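Local coordinates for muconolactone isomerase-like protein (Thermus thermophilus, PDB 1VDH) that catalyses the hydrogen peroxide-dependent decarboxylation of coproheme to heme b, the last step of the coproporphyrin-dependent pathway of heme biosynthesis, at residues Tyr158-Ala162 with Lys163-Ser167; Gly173-Gly176 with Arg177-Gln180; Ile213-Glu216 with Met217-Glu221. One frame throughout, in Å; residues are numbered along the deposited sequence.

Contact 1 (Tyr158-Ala162 with Lys163-Ser167); sequences YMLPA and KERAS
Arg165 folds back from the first turn of its helix to close a side-on grip on the carbonyl of Leu160, and in doing so lies across Ala162. NE and NH2 both donate to Leu160 O, each at 3.3 Å, and approach it from the same face of its carbonyl plane, while the oxygen itself stays close to the guanidinium plane. A bend at chi3 (-95°) turns the head back toward the loop. Leu160 also meets the aliphatic stem, its CB lying 3.9 Å from Arg165 CG. One guanidinium face rests on Ala162, whose CA is 3.7 Å from Arg165 CZ. Here begins helix 162-177, which carries His172, the predicted axial ligand of the coproheme iron. Pro161 occupies the N-cap position, Arg165 N bonds to Pro161 O at 3.2 Å (N-H...O 166°), and Ala166 N to Ala162 O at 2.9 Å. The Glu7 carboxylate takes Ala162 N at this helix start. The guanidinium's own bonds go to neutral oxygens, Leu160 O, Glu7 O and Gln117 OE1, and those to Leu160 tie the incoming loop to the first turn.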
loop_
_atom_site.group_PDB
_atom_site.type_symbol
_atom_site.label_atom_id
_atom_site.label_comp_id
_atom_site.label_asym_id
_atom_site.label_seq_id
_atom_site.Cartn_x
_atom_site.Cartn_y
_atom_site.Cartn_z
ATOM N N TYR A 158 16.387 20.445 -2.547
ATOM C CA TYR A 158 16.903 20.697 -3.883
ATOM C C TYR A 158 16.835 22.140 -4.380
ATOM O O TYR A 158 17.509 22.491 -5.348
ATOM C CB TYR A 158 16.258 19.731 -4.881
ATOM C CG TYR A 158 16.710 18.303 -4.682
ATOM C CD1 TYR A 158 17.848 17.817 -5.328
ATOM C CD2 TYR A 158 16.016 17.439 -3.831
ATOM C CE1 TYR A 158 18.289 16.501 -5.128
ATOM C CE2 TYR A 158 16.443 16.128 -3.628
ATOM C CZ TYR A 158 17.581 15.664 -4.280
ATOM O OH TYR A 158 18.007 14.363 -4.087
ATOM N N MET A 159 16.037 22.975 -3.716
ATOM C CA MET A 159 15.922 24.383 -4.096
ATOM C C MET A 159 16.885 25.271 -3.304
ATOM O O MET A 159 17.098 26.431 -3.650
ATOM C CB MET A 159 14.488 24.881 -3.902
ATOM C CG MET A 159 13.518 24.436 -4.982
ATOM S SD MET A 159 14.013 25.007 -6.631
ATOM C CE MET A 159 13.600 26.761 -6.509
ATOM N N LEU A 160 17.476 24.714 -2.251
ATOM C CA LEU A 160 18.409 25.458 -1.406
ATOM C C LEU A 160 19.711 25.801 -2.112
ATOM O O LEU A 160 20.100 25.136 -3.072
ATOM C CB LEU A 160 18.770 24.638 -0.165
ATOM C CG LEU A 160 17.728 24.359 0.914
ATOM C CD1 LEU A 160 18.339 23.413 1.935
ATOM C CD2 LEU A 160 17.291 25.667 1.571
ATOM N N PRO A 161 20.368 26.897 -1.684
ATOM C CA PRO A 161 21.644 27.299 -2.284
ATOM C C PRO A 161 22.670 26.265 -1.812
ATOM O O PRO A 161 22.512 25.690 -0.730
ATOM C CB PRO A 161 21.919 28.653 -1.623
ATOM C CG PRO A 161 20.555 29.179 -1.323
ATOM C CD PRO A 161 19.849 27.953 -0.796
ATOM N N ALA A 162 23.713 26.030 -2.604
ATOM C CA ALA A 162 24.744 25.063 -2.238
ATOM C C ALA A 162 25.378 25.405 -0.890
ATOM O O ALA A 162 25.703 24.515 -0.103
ATOM C CB ALA A 162 25.812 24.987 -3.322
ATOM N N LYS A 163 25.506 26.701 -0.616
ATOM C CA LYS A 163 26.098 27.173 0.632
ATOM C C LYS A 163 25.307 26.716 1.861
ATOM O O LYS A 163 25.893 26.333 2.872
ATOM C CB LYS A 163 26.223 28.700 0.616
ATOM C CG LYS A 163 27.012 29.268 1.786
ATOM C CD LYS A 163 27.077 30.789 1.727
ATOM C CE LYS A 163 27.894 31.356 2.883
ATOM N NZ LYS A 163 29.326 30.942 2.820
ATOM N N GLU A 164 23.979 26.769 1.779
ATOM C CA GLU A 164 23.136 26.342 2.894
ATOM C C GLU A 164 23.183 24.824 3.053
ATOM O O GLU A 164 23.237 24.312 4.174
ATOM C CB GLU A 164 21.692 26.825 2.712
ATOM C CG GLU A 164 20.711 26.343 3.795
ATOM C CD GLU A 164 21.050 26.832 5.209
ATOM O OE1 GLU A 164 21.776 27.838 5.354
ATOM O OE2 GLU A 164 20.570 26.209 6.184
ATOM N N ARG A 165 23.173 24.104 1.936
ATOM C CA ARG A 165 23.246 22.647 1.992
ATOM C C ARG A 165 24.564 22.217 2.634
ATOM O O ARG A 165 24.600 21.263 3.415
ATOM C CB ARG A 165 23.095 22.039 0.595
ATOM C CG ARG A 165 21.645 22.005 0.113
ATOM C CD ARG A 165 21.503 21.309 -1.229
ATOM N NE ARG A 165 21.523 22.249 -2.348
ATOM C CZ ARG A 165 22.477 22.295 -3.268
ATOM N NH1 ARG A 165 23.503 21.455 -3.207
ATOM N NH2 ARG A 165 22.400 23.169 -4.258
ATOM N N ALA A 166 25.630 22.957 2.340
ATOM C CA ALA A 166 26.946 22.669 2.900
ATOM C C ALA A 166 26.951 22.844 4.419
ATOM O O ALA A 166 27.492 22.006 5.139
ATOM C CB ALA A 166 28.005 23.568 2.260
ATOM N N SER A 167 26.356 23.930 4.910
ATOM C CA SER A 167 26.322 24.167 6.353
ATOM C C SER A 167 25.462 23.121 7.064
ATOM O O SER A 167 25.780 22.703 8.179
ATOM C CB SER A 167 25.833 25.584 6.677
ATOM O OG SER A 167 24.509 25.791 6.224
#

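Contact 2 (Gly173-Gly176 with Arg177-Gln180)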
loop_
_atom_site.group_PDB
_atom_site.type_symbol
_atom_site.label_atom_id
_atom_site.label_comp_id
_atom_site.label_asym_id
_atom_site.label_seq_id
_atom_site.Cartn_x
_atom_site.Cartn_y
_atom_site.Cartn_z
ATOM N N GLY A 173 27.640 15.928 9.821
ATOM C CA GLY A 173 28.912 15.237 9.954
ATOM C C GLY A 173 29.482 15.371 11.354
ATOM O O GLY A 173 30.078 14.431 11.882
ATOM N N GLU A 174 29.290 16.540 11.957
ATOM C CA GLU A 174 29.768 16.808 13.313
ATOM C C GLU A 174 29.052 15.918 14.323
ATOM O O GLU A 174 29.690 15.283 15.167
ATOM C CB GLU A 174 29.538 18.273 13.680
ATOM C CG GLU A 174 30.426 19.255 12.928
ATOM C CD GLU A 174 30.069 20.709 13.193
ATOM O OE1 GLU A 174 30.677 21.591 12.550
ATOM O OE2 GLU A 174 29.184 20.976 14.039
ATOM N N THR A 175 27.724 15.873 14.225
ATOM C CA THR A 175 26.910 15.062 15.124
ATOM C C THR A 175 27.326 13.596 15.087
ATOM O O THR A 175 27.409 12.943 16.131
ATOM C CB THR A 175 25.408 15.175 14.771
ATOM O OG1 THR A 175 24.971 16.521 14.989
ATOM C CG2 THR A 175 24.572 14.234 15.632
ATOM N N GLY A 176 27.626 13.103 13.887
ATOM C CA GLY A 176 28.024 11.717 13.718
ATOM C C GLY A 176 29.473 11.392 14.042
ATOM O O GLY A 176 29.846 10.216 14.082
ATOM N N ARG A 177 30.289 12.416 14.283
ATOM C CA ARG A 177 31.699 12.206 14.595
ATOM C C ARG A 177 31.903 11.468 15.913
ATOM O O ARG A 177 32.817 10.650 16.031
ATOM C CB ARG A 177 32.461 13.541 14.590
ATOM C CG ARG A 177 33.932 13.442 15.001
ATOM C CD ARG A 177 34.777 14.587 14.428
ATOM N NE ARG A 177 34.252 15.915 14.753
ATOM C CZ ARG A 177 33.607 16.699 13.892
ATOM N NH1 ARG A 177 33.401 16.294 12.644
ATOM N NH2 ARG A 177 33.164 17.890 14.277
ATOM N N LYS A 178 31.039 11.728 16.893
ATOM C CA LYS A 178 31.158 11.059 18.187
ATOM C C LYS A 178 30.831 9.570 18.077
ATOM O O LYS A 178 31.132 8.800 18.987
ATOM C CB LYS A 178 30.263 11.721 19.245
ATOM C CG LYS A 178 28.770 11.482 19.062
ATOM C CD LYS A 178 27.959 12.013 20.245
ATOM C CE LYS A 178 27.954 13.533 20.283
ATOM N NZ LYS A 178 27.299 14.108 19.075
ATOM N N TYR A 179 30.213 9.174 16.965
ATOM C CA TYR A 179 29.855 7.774 16.744
ATOM C C TYR A 179 30.854 7.016 15.873
ATOM O O TYR A 179 30.723 5.802 15.714
ATOM C CB TYR A 179 28.453 7.657 16.131
ATOM C CG TYR A 179 27.341 8.082 17.061
ATOM C CD1 TYR A 179 26.809 9.365 16.997
ATOM C CD2 TYR A 179 26.847 7.210 18.029
ATOM C CE1 TYR A 179 25.807 9.777 17.883
ATOM C CE2 TYR A 179 25.850 7.607 18.920
ATOM C CZ TYR A 179 25.339 8.889 18.843
ATOM O OH TYR A 179 24.374 9.283 19.737
ATOM N N GLN A 180 31.851 7.721 15.335
ATOM C CA GLN A 180 32.869 7.113 14.470
ATOM C C GLN A 180 33.515 5.862 15.043
ATOM O O GLN A 180 33.746 4.888 14.326
ATOM C CB GLN A 180 33.993 8.103 14.155
ATOM C CG GLN A 180 33.708 9.075 13.043
ATOM C CD GLN A 180 34.981 9.685 12.491
ATOM O OE1 GLN A 180 35.269 9.571 11.300
ATOM N NE2 GLN A 180 35.766 10.311 13.362
#
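Lys178 wraps its side chain round the carbonyl oxygen of Thr175, three residues back along the chain. CB sets off 4.4 Å from Thr175 O. With chi1 at 71°, CG is placed between the backbone N and the carbonyl carbon of its own residue, and this brings CG to 3.5 Å from the same oxygen. CD keeps its distance at 4.3 Å from Thr175 O and CE at 4.2 Å, while the bends at chi3 and chi4 curl the chain back toward the carbonyl. At the tip, NZ donates to Thr175 O at 3.2 Å, in the carbonyl plane and on a lone pair, and it also forms a salt bridge with Glu216 of helix 207-217. This is the last turn of helix 162-177, the helix that carries His172, the predicted axial ligand of the coproheme iron, and it runs out into a type I turn from Arg177 to Gln180. Two backbone bonds here run from i to i-3: Arg177 N to Glu174 O and Tyr179 N to Gly176 O. Tyr179 sets its ring edge against Thr175 O, CD1 at 3.7 Å, and its hydroxyl bonds to Glu216. On the exposed flank Arg177 and Glu174 run side by side; Arg177 NH2 meets Glu174 CG at 3.3 Å, whereas the carboxylate, turned 65° from the guanidinium plane, stays 4.8 Å off, measured from Glu174 OE1 to Arg177 NH2.

Contact 3 (Ile213-Glu216 with Met217-Glu221)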
loop_
_atom_site.group_PDB
_atom_site.type_symbol
_atom_site.label_atom_id
_atom_site.label_comp_id
_atom_site.label_asym_id
_atom_site.label_seq_id
_atom_site.Cartn_x
_atom_site.Cartn_y
_atom_site.Cartn_z
ATOM N N ILE A 213 22.511 6.812 17.226
ATOM C CA ILE A 213 22.920 7.714 16.149
ATOM C C ILE A 213 21.760 8.197 15.272
ATOM O O ILE A 213 21.673 9.384 14.961
ATOM C CB ILE A 213 24.075 7.114 15.285
ATOM C CG1 ILE A 213 24.699 8.203 14.400
ATOM C CG2 ILE A 213 23.576 5.932 14.436
ATOM C CD1 ILE A 213 25.860 7.716 13.547
ATOM N N VAL A 214 20.847 7.299 14.913
ATOM C CA VAL A 214 19.713 7.686 14.073
ATOM C C VAL A 214 18.796 8.662 14.815
ATOM O O VAL A 214 18.368 9.666 14.249
ATOM C CB VAL A 214 18.934 6.448 13.570
ATOM C CG1 VAL A 214 17.649 6.868 12.845
ATOM C CG2 VAL A 214 19.817 5.641 12.623
ATOM N N TYR A 215 18.555 8.401 16.099
ATOM C CA TYR A 215 17.706 9.276 16.909
ATOM C C TYR A 215 18.370 10.640 17.126
ATOM O O TYR A 215 17.739 11.674 16.920
ATOM C CB TYR A 215 17.388 8.623 18.256
ATOM C CG TYR A 215 16.320 9.336 19.072
ATOM C CD1 TYR A 215 15.248 9.991 18.451
ATOM C CD2 TYR A 215 16.363 9.322 20.464
ATOM C CE1 TYR A 215 14.246 10.613 19.199
ATOM C CE2 TYR A 215 15.363 9.940 21.224
ATOM C CZ TYR A 215 14.311 10.583 20.585
ATOM O OH TYR A 215 13.333 11.199 21.337
ATOM N N GLU A 216 19.639 10.647 17.529
ATOM C CA GLU A 216 20.328 11.919 17.744
ATOM C C GLU A 216 20.397 12.747 16.462
ATOM O O GLU A 216 20.131 13.949 16.486
ATOM C CB GLU A 216 21.730 11.722 18.327
ATOM C CG GLU A 216 22.426 13.053 18.608
ATOM C CD GLU A 216 23.737 12.928 19.366
ATOM O OE1 GLU A 216 24.455 13.942 19.463
ATOM O OE2 GLU A 216 24.046 11.840 19.883
ATOM N N MET A 217 20.690 12.097 15.338
ATOM C CA MET A 217 20.771 12.796 14.053
ATOM C C MET A 217 19.468 13.432 13.593
ATOM O O MET A 217 19.490 14.410 12.847
ATOM C CB MET A 217 21.275 11.866 12.949
ATOM C CG MET A 217 22.756 11.596 13.004
ATOM S SD MET A 217 23.267 10.606 11.597
ATOM C CE MET A 217 25.023 10.980 11.574
ATOM N N ARG A 218 18.337 12.881 14.030
ATOM C CA ARG A 218 17.043 13.426 13.629
ATOM C C ARG A 218 16.824 14.839 14.173
ATOM O O ARG A 218 15.979 15.572 13.666
ATOM C CB ARG A 218 15.900 12.483 14.027
ATOM C CG ARG A 218 14.634 12.676 13.181
ATOM C CD ARG A 218 13.866 11.379 13.011
ATOM N NE ARG A 218 14.648 10.386 12.276
ATOM C CZ ARG A 218 14.209 9.179 11.935
ATOM N NH1 ARG A 218 12.973 8.794 12.251
ATOM N NH2 ARG A 218 15.016 8.344 11.291
ATOM N N PHE A 219 17.620 15.234 15.169
ATOM C CA PHE A 219 17.522 16.580 15.731
ATOM C C PHE A 219 18.363 17.609 14.957
ATOM O O PHE A 219 18.250 18.811 15.197
ATOM C CB PHE A 219 17.871 16.582 17.224
ATOM C CG PHE A 219 16.876 15.835 18.071
ATOM C CD1 PHE A 219 17.066 14.493 18.366
ATOM C CD2 PHE A 219 15.729 16.470 18.542
ATOM C CE1 PHE A 219 16.123 13.781 19.124
ATOM C CE2 PHE A 219 14.780 15.772 19.297
ATOM C CZ PHE A 219 14.981 14.421 19.587
ATOM N N ASP A 220 19.215 17.140 14.046
ATOM C CA ASP A 220 20.016 18.047 13.212
ATOM C C ASP A 220 19.018 18.604 12.200
ATOM O O ASP A 220 18.158 17.863 11.721
ATOM C CB ASP A 220 21.119 17.290 12.455
ATOM C CG ASP A 220 22.190 16.719 13.376
ATOM O OD1 ASP A 220 22.405 17.273 14.474
ATOM O OD2 ASP A 220 22.827 15.711 12.990
ATOM N N GLU A 221 19.124 19.888 11.867
ATOM C CA GLU A 221 18.181 20.490 10.925
ATOM C C GLU A 221 18.072 19.746 9.595
ATOM O O GLU A 221 16.971 19.575 9.063
ATOM C CB GLU A 221 18.498 21.970 10.682
ATOM C CG GLU A 221 17.441 22.672 9.821
ATOM C CD GLU A 221 17.607 24.186 9.759
ATOM O OE1 GLU A 221 18.401 24.752 10.540
ATOM O OE2 GLU A 221 16.925 24.814 8.925
HETATM O O HOH W 1 17.497 10.259 11.729
HETATM O O HOH W 2 21.521 16.310 16.827
#
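Glu216 O is gripped by two donors, Phe219 N at 3.1 Å (N-H...O 158°) and a water at 2.8 Å. Helix 207-217 of the dimeric alpha-beta barrel fold ends here, leaving through a type I turn from Met217 to Asp220 before helix 221-226 begins. The same water donates to Asp220 OD1 at 2.7 Å, tying the carboxylate back to the helix end; OD1 has a second partner in Thr175 OG1 of helix 162-177. Arg218 N makes only weak bonds, to Val214 O and Tyr215 O, as the helical pattern gives way.

Phe219 takes chi1 of -67°, which swings its ring back over the last turn. There its edge meets a face of Tyr215 in a T-shaped pair, planes 62° apart, with Phe219 CE1 3.7 Å from Tyr215 CE1. The ring also touches Tyr158 of a neighbouring subunit, and an alanine here would probably leave a gap at that interface and deprive the Tyr215 ring face of its edge-on partner.

Nearer the coproheme site, Met217 runs alongside Ile213, its CE 3.9 Å from Ile213 CD1, and packs on His172, the predicted axial ligand. Arg218 points its guanidinium to the subunit boundary, where NH1 forms a salt bridge with Glu197 of the neighbouring subunit, and the guanidinium makes a cation-pi contact with Phe229 of its own chain. Closer in, a second water sits in the guanidinium plane, accepting from Arg218 NE at 2.9 Å and donating to Val214 O at 2.7 Å.

How the contacts relate
Contacts 1 and 2 mark the beginning and the last turn of helix 162-177, with centres about 21 Å apart, while contact 3 closes helix 207-217 beside it. Contacts 2 and 3 touch directly: Tyr179 CD1 packs on Ile213 CG1 at 3.5 Å, and Gly176 CA on Met217 CE at 3.8 Å. Burial separates the three. Contact 3 is buried and joins rings and apolar chains to water-bridged carbonyls; contact 2 lies at the surface, where backbone bonds and the long side chains of Lys178 and Arg177 do most of the touching; contact 1, partly buried, relies on one guanidinium. Contacts 1 and 3 both reach other subunits of the pentamer, whereas contact 2 stays within its own chain.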